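Local coordinates for (R)-specific enoyl-CoA hydratase (Aeromonas punctata, PDB 1IQ6), which catalyses the hydration of short-chain trans-2-enoyl-CoA, four to six carbons long, to the corresponding (3R)-3-hydroxyacyl-CoA, at residues Q69-G72 against K73-Y77; A102-E105 against D106-I109. All coordinates share one frame; numbering follows the deposited sequence.

Interaction 1 of 2, residues Q69-G72 against K73-Y77; sequences QLPG and KGSIY
Gly72 and Ser75 close a type II beta turn, with Lys73 and Gly74 at its corners, in the link that carries the chain from helix 55-68 of the hotdog fold into edge strand 76-84. The tight part gathers round the carbonyl oxygen of Gly72, which takes two bonds from one residue. Ser75 N donates to Gly72 O at 3.0 Å, lying in the carbonyl plane with an N-H...O angle of 155°. The hydroxyl donates as well, Ser75 OG to Gly72 O at 2.6 Å, from a position tilted somewhat out of that plane. It gets there because OG is anti to the carbonyl carbon and beside its own backbone N (chi1 -64°), which puts the hydroxyl next to the N-H, before the same acceptor, and the bond fixes the rotation of the side chain. The hydroxyl also lies against the ring of Pro71, with Ser75 OG 3.2 Å from Pro71 CB. The peptide bond before Pro71 is cis, just ahead of the turn; the proline ring rests further on Leu66 of the helix and Val131 of strand 123-132. Gly72 and Gly74 both adopt positive phi, and at their backbone angles a beta carbon would jam against the preceding carbonyl oxygen. The loose side is the corner at Lys73. Its exposed side chain points away from the turn, CG anti to the backbone N, and runs extended until a bend at chi4 (71°) turns NZ aside.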
ATOM      1  N   GLN B  69      -7.543   9.055  12.331  1.00 23.20           N
ATOM      2  CA  GLN B  69      -8.825   8.952  13.017  1.00 21.93           C
ATOM      3  C   GLN B  69      -9.085   7.725  13.884  1.00 21.29           C
ATOM      4  O   GLN B  69      -9.442   7.855  15.055  1.00 20.83           O
ATOM      5  CB  GLN B  69      -9.960   9.072  11.995  1.00 22.49           C
ATOM      6  CG  GLN B  69     -10.084  10.451  11.366  1.00 23.88           C
ATOM      7  CD  GLN B  69     -11.210  10.529  10.355  1.00 24.60           C
ATOM      8  OE1 GLN B  69     -12.342  10.125  10.634  1.00 25.21           O
ATOM      9  NE2 GLN B  69     -10.910  11.056   9.174  1.00 25.71           N
ATOM     10  N   LEU B  70      -8.909   6.536  13.318  1.00 18.54           N
ATOM     11  CA  LEU B  70      -9.204   5.315  14.060  1.00 18.12           C
ATOM     12  C   LEU B  70      -8.264   4.168  13.699  1.00 17.17           C
ATOM     13  O   LEU B  70      -8.281   3.690  12.566  1.00 15.12           O
ATOM     14  CB  LEU B  70     -10.646   4.910  13.754  1.00 17.69           C
ATOM     15  CG  LEU B  70     -11.264   3.731  14.500  1.00 15.67           C
ATOM     16  CD1 LEU B  70     -11.517   4.125  15.951  1.00 17.96           C
ATOM     17  CD2 LEU B  70     -12.571   3.337  13.827  1.00 16.42           C
ATOM     18  N   PRO B  71      -7.463   3.680  14.668  1.00 17.72           N
ATOM     19  CA  PRO B  71      -7.358   4.101  16.072  1.00 19.23           C
ATOM     20  C   PRO B  71      -6.895   5.543  16.253  1.00 21.29           C
ATOM     21  O   PRO B  71      -7.182   6.171  17.275  1.00 23.24           O
ATOM     22  CB  PRO B  71      -6.362   3.099  16.658  1.00 19.09           C
ATOM     23  CG  PRO B  71      -6.556   1.884  15.800  1.00 18.75           C
ATOM     24  CD  PRO B  71      -6.623   2.497  14.427  1.00 17.81           C
ATOM     25  N   GLY B  72      -6.165   6.061  15.270  1.00 22.41           N
ATOM     26  CA  GLY B  72      -5.707   7.435  15.346  1.00 23.97           C
ATOM     27  C   GLY B  72      -4.247   7.678  15.679  1.00 25.14           C
ATOM     28  O   GLY B  72      -3.412   6.779  15.611  1.00 24.08           O
ATOM     29  N   LYS B  73      -3.963   8.926  16.038  1.00 27.35           N
ATOM     30  CA  LYS B  73      -2.631   9.408  16.393  1.00 28.90           C
ATOM     31  C   LYS B  73      -1.816   8.439  17.248  1.00 28.25           C
ATOM     32  O   LYS B  73      -2.253   8.020  18.318  1.00 29.09           O
ATOM     33  CB  LYS B  73      -2.772  10.749  17.120  1.00 30.56           C
ATOM     34  CG  LYS B  73      -1.479  11.391  17.585  1.00 32.82           C
ATOM     35  CD  LYS B  73      -1.782  12.629  18.428  1.00 35.54           C
ATOM     36  CE  LYS B  73      -0.521  13.302  18.953  1.00 37.16           C
ATOM     37  NZ  LYS B  73       0.264  13.977  17.881  1.00 38.71           N
ATOM     38  N   GLY B  74      -0.628   8.088  16.767  1.00 28.00           N
ATOM     39  CA  GLY B  74       0.231   7.184  17.511  1.00 27.35           C
ATOM     40  C   GLY B  74       0.142   5.734  17.076  1.00 26.02           C
ATOM     41  O   GLY B  74       1.000   4.927  17.430  1.00 26.93           O
ATOM     42  N   SER B  75      -0.894   5.399  16.313  1.00 25.32           N
ATOM     43  CA  SER B  75      -1.075   4.031  15.834  1.00 23.25           C
ATOM     44  C   SER B  75       0.113   3.577  14.999  1.00 22.10           C
ATOM     45  O   SER B  75       0.691   4.359  14.239  1.00 21.27           O
ATOM     46  CB  SER B  75      -2.346   3.920  14.987  1.00 22.17           C
ATOM     47  OG  SER B  75      -3.506   4.190  15.752  1.00 24.51           O
ATOM     48  N   ILE B  76       0.475   2.308  15.143  1.00 20.71           N
ATOM     49  CA  ILE B  76       1.578   1.738  14.387  1.00 20.80           C
ATOM     50  C   ILE B  76       1.082   0.549  13.561  1.00 18.96           C
ATOM     51  O   ILE B  76       0.457  -0.368  14.086  1.00 18.47           O
ATOM     52  CB  ILE B  76       2.718   1.279  15.323  1.00 22.50           C
ATOM     53  CG1 ILE B  76       3.308   2.492  16.051  1.00 24.56           C
ATOM     54  CG2 ILE B  76       3.791   0.559  14.523  1.00 24.53           C
ATOM     55  CD1 ILE B  76       4.394   2.144  17.051  1.00 28.13           C
ATOM     56  N   TYR B  77       1.359   0.588  12.262  1.00 16.89           N
ATOM     57  CA  TYR B  77       0.962  -0.463  11.329  1.00 16.91           C
ATOM     58  C   TYR B  77       1.727  -1.759  11.587  1.00 17.26           C
ATOM     59  O   TYR B  77       2.958  -1.763  11.605  1.00 18.31           O
ATOM     60  CB  TYR B  77       1.256   0.003   9.901  1.00 18.68           C
ATOM     61  CG  TYR B  77       0.089   0.017   8.935  1.00 17.66           C
ATOM     62  CD1 TYR B  77       0.036   0.975   7.924  1.00 16.03           C
ATOM     63  CD2 TYR B  77      -0.917  -0.952   8.977  1.00 14.89           C
ATOM     64  CE1 TYR B  77      -0.975   0.974   6.977  1.00 16.07           C
ATOM     65  CE2 TYR B  77      -1.947  -0.962   8.022  1.00 15.18           C
ATOM     66  CZ  TYR B  77      -1.960   0.011   7.025  1.00 15.62           C
ATOM     67  OH  TYR B  77      -2.945   0.032   6.064  1.00 16.44           O
TER

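Interaction 2 of 2, residues A102-E105 against D106-I109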
ATOM      1  N   ALA B 102     -11.835  -6.267  16.221  1.00 15.12           N
ATOM      2  CA  ALA B 102     -11.283  -7.006  17.352  1.00 16.17           C
ATOM      3  C   ALA B 102     -10.230  -6.212  18.110  1.00 16.86           C
ATOM      4  O   ALA B 102      -9.465  -5.450  17.524  1.00 17.31           O
ATOM      5  CB  ALA B 102     -10.695  -8.327  16.873  1.00 16.21           C
ATOM      6  N   LEU B 103     -10.205  -6.394  19.425  1.00 17.94           N
ATOM      7  CA  LEU B 103      -9.241  -5.723  20.286  1.00 19.17           C
ATOM      8  C   LEU B 103      -8.624  -6.770  21.202  1.00 20.66           C
ATOM      9  O   LEU B 103      -9.290  -7.285  22.101  1.00 22.89           O
ATOM     10  CB  LEU B 103      -9.929  -4.643  21.128  1.00 19.32           C
ATOM     11  CG  LEU B 103     -10.482  -3.424  20.388  1.00 20.97           C
ATOM     12  CD1 LEU B 103     -11.251  -2.541  21.353  1.00 22.43           C
ATOM     13  CD2 LEU B 103      -9.336  -2.655  19.750  1.00 20.30           C
ATOM     14  N   ARG B 104      -7.356  -7.091  20.970  1.00 19.99           N
ATOM     15  CA  ARG B 104      -6.675  -8.089  21.789  1.00 19.65           C
ATOM     16  C   ARG B 104      -6.456  -7.605  23.213  1.00 20.15           C
ATOM     17  O   ARG B 104      -6.323  -6.408  23.463  1.00 20.24           O
ATOM     18  CB  ARG B 104      -5.344  -8.471  21.143  1.00 20.96           C
ATOM     19  CG  ARG B 104      -5.524  -9.358  19.925  1.00 21.76           C
ATOM     20  CD  ARG B 104      -4.234  -9.564  19.160  1.00 22.61           C
ATOM     21  NE  ARG B 104      -3.171 -10.135  19.980  1.00 25.16           N
ATOM     22  CZ  ARG B 104      -1.998 -10.531  19.496  1.00 26.25           C
ATOM     23  NH1 ARG B 104      -1.080 -11.038  20.305  1.00 27.55           N
ATOM     24  NH2 ARG B 104      -1.748 -10.427  18.197  1.00 27.91           N
ATOM     25  N   GLU B 105      -6.427  -8.544  24.152  1.00 21.33           N
ATOM     26  CA  GLU B 105      -6.227  -8.192  25.549  1.00 23.65           C
ATOM     27  C   GLU B 105      -4.885  -8.648  26.104  1.00 23.72           C
ATOM     28  O   GLU B 105      -4.560  -8.366  27.259  1.00 24.19           O
ATOM     29  CB  GLU B 105      -7.378  -8.739  26.395  1.00 26.61           C
ATOM     30  CG  GLU B 105      -8.723  -8.155  25.990  1.00 31.70           C
ATOM     31  CD  GLU B 105      -9.805  -8.376  27.024  1.00 34.10           C
ATOM     32  OE1 GLU B 105     -10.945  -7.919  26.792  1.00 37.00           O
ATOM     33  OE2 GLU B 105      -9.519  -9.001  28.066  1.00 36.19           O
ATOM     34  N   ASP B 106      -4.103  -9.343  25.283  1.00 23.13           N
ATOM     35  CA  ASP B 106      -2.779  -9.793  25.703  1.00 23.08           C
ATOM     36  C   ASP B 106      -1.782  -8.703  25.320  1.00 23.38           C
ATOM     37  O   ASP B 106      -0.718  -8.571  25.925  1.00 24.63           O
ATOM     38  CB  ASP B 106      -2.416 -11.121  25.024  1.00 22.93           C
ATOM     39  CG  ASP B 106      -2.348 -11.012  23.513  1.00 23.93           C
ATOM     40  OD1 ASP B 106      -3.243 -10.377  22.919  1.00 21.56           O
ATOM     41  OD2 ASP B 106      -1.405 -11.576  22.916  1.00 26.44           O
ATOM     42  N   LYS B 107      -2.153  -7.916  24.313  1.00 22.37           N
ATOM     43  CA  LYS B 107      -1.336  -6.811  23.817  1.00 23.58           C
ATOM     44  C   LYS B 107      -2.265  -5.746  23.240  1.00 22.97           C
ATOM     45  O   LYS B 107      -3.355  -6.062  22.765  1.00 22.38           O
ATOM     46  CB  LYS B 107      -0.377  -7.288  22.721  1.00 25.57           C
ATOM     47  CG  LYS B 107       0.617  -8.353  23.162  1.00 28.68           C
ATOM     48  CD  LYS B 107       1.710  -8.560  22.120  1.00 31.48           C
ATOM     49  CE  LYS B 107       1.147  -9.047  20.797  1.00 33.89           C
ATOM     50  NZ  LYS B 107       2.202  -9.155  19.750  1.00 36.15           N
ATOM     51  N   PRO B 108      -1.849  -4.468  23.278  1.00 22.77           N
ATOM     52  CA  PRO B 108      -2.661  -3.367  22.749  1.00 22.22           C
ATOM     53  C   PRO B 108      -2.657  -3.353  21.223  1.00 21.61           C
ATOM     54  O   PRO B 108      -2.037  -2.493  20.594  1.00 21.56           O
ATOM     55  CB  PRO B 108      -1.989  -2.136  23.347  1.00 22.96           C
ATOM     56  CG  PRO B 108      -0.555  -2.532  23.347  1.00 24.26           C
ATOM     57  CD  PRO B 108      -0.607  -3.953  23.882  1.00 22.90           C
ATOM     58  N   ILE B 109      -3.360  -4.315  20.640  1.00 19.34           N
ATOM     59  CA  ILE B 109      -3.444  -4.453  19.193  1.00 18.07           C
ATOM     60  C   ILE B 109      -4.901  -4.502  18.749  1.00 17.92           C
ATOM     61  O   ILE B 109      -5.749  -5.076  19.432  1.00 20.10           O
ATOM     62  CB  ILE B 109      -2.723  -5.739  18.736  1.00 17.36           C
ATOM     63  CG1 ILE B 109      -1.226  -5.618  19.043  1.00 18.40           C
ATOM     64  CG2 ILE B 109      -2.969  -5.992  17.248  1.00 17.69           C
ATOM     65  CD1 ILE B 109      -0.414  -6.846  18.686  1.00 19.53           C
TER
HETATM   66  O   HOH W   1      -6.254  -4.122  22.165  1.00 23.02           O
HETATM   67  O   HOH W   2       1.350 -10.804  17.752  1.00 49.83           O
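With CG beside its backbone N (chi1 -74°) and its chain bent at chi3 (57°), Arg104 brings the edge of its guanidinium against the carboxylate of Asp106, which is swung back toward it by a CG held between backbone N and carbonyl carbon (chi1 62°). The pair sits on the exposed loop of a beta hairpin, the connection between antiparallel strands 93-103 and 109-117 of the hotdog sheet. The result is a side-on, two-nitrogen salt bridge: Arg104 NE reaches Asp106 OD1 at 2.9 Å and Arg104 NH1 reaches Asp106 OD2 at 2.7 Å. Both oxygens use their syn lone pairs and the two planes are almost coplanar; two bonds in one plane hold both groups against rotation. One guanidinium face is covered by the methyl end of Ile109, whose CD1 is 3.9 Å from Arg104 NH2. Lys107 runs alongside in the same direction, and Arg104 NH1 and Lys107 NZ come within 3.8 Å; the nearby carboxylate probably eases their approach, and a water accepts from both Arg104 NH2 and Lys107 NZ. At the base, Arg104 N donates to Ile109 O at 3.0 Å, and Pro108 centres an inverse gamma turn in which Ile109 N bonds back to Lys107 O. A second water donates to Arg104 O at 2.6 Å and to Ile109 O at 2.9 Å.

Interaction 1 comes first along the chain and closes before interaction 2 opens; their centres are 14 Å apart and their nearest atoms about 7 Å, without touching. Both are turns at the border of one antiparallel sheet, on the same side of the subunit's centre. Residues 69-77 lead from helix 55-68 into strand 76-84, an outermost strand within the chain, whereas 102-109 joins the neighbouring strands 93-103 and 109-117. Leu6 touches both regions, meeting Leu70 and Pro71 in one and Leu103 in the other. Both turns lie away from the residues that probably bind the CoA substrate, although Tyr77 reaches one of them, Phe84 of the second subunit; interaction 2 has no contact with that subunit.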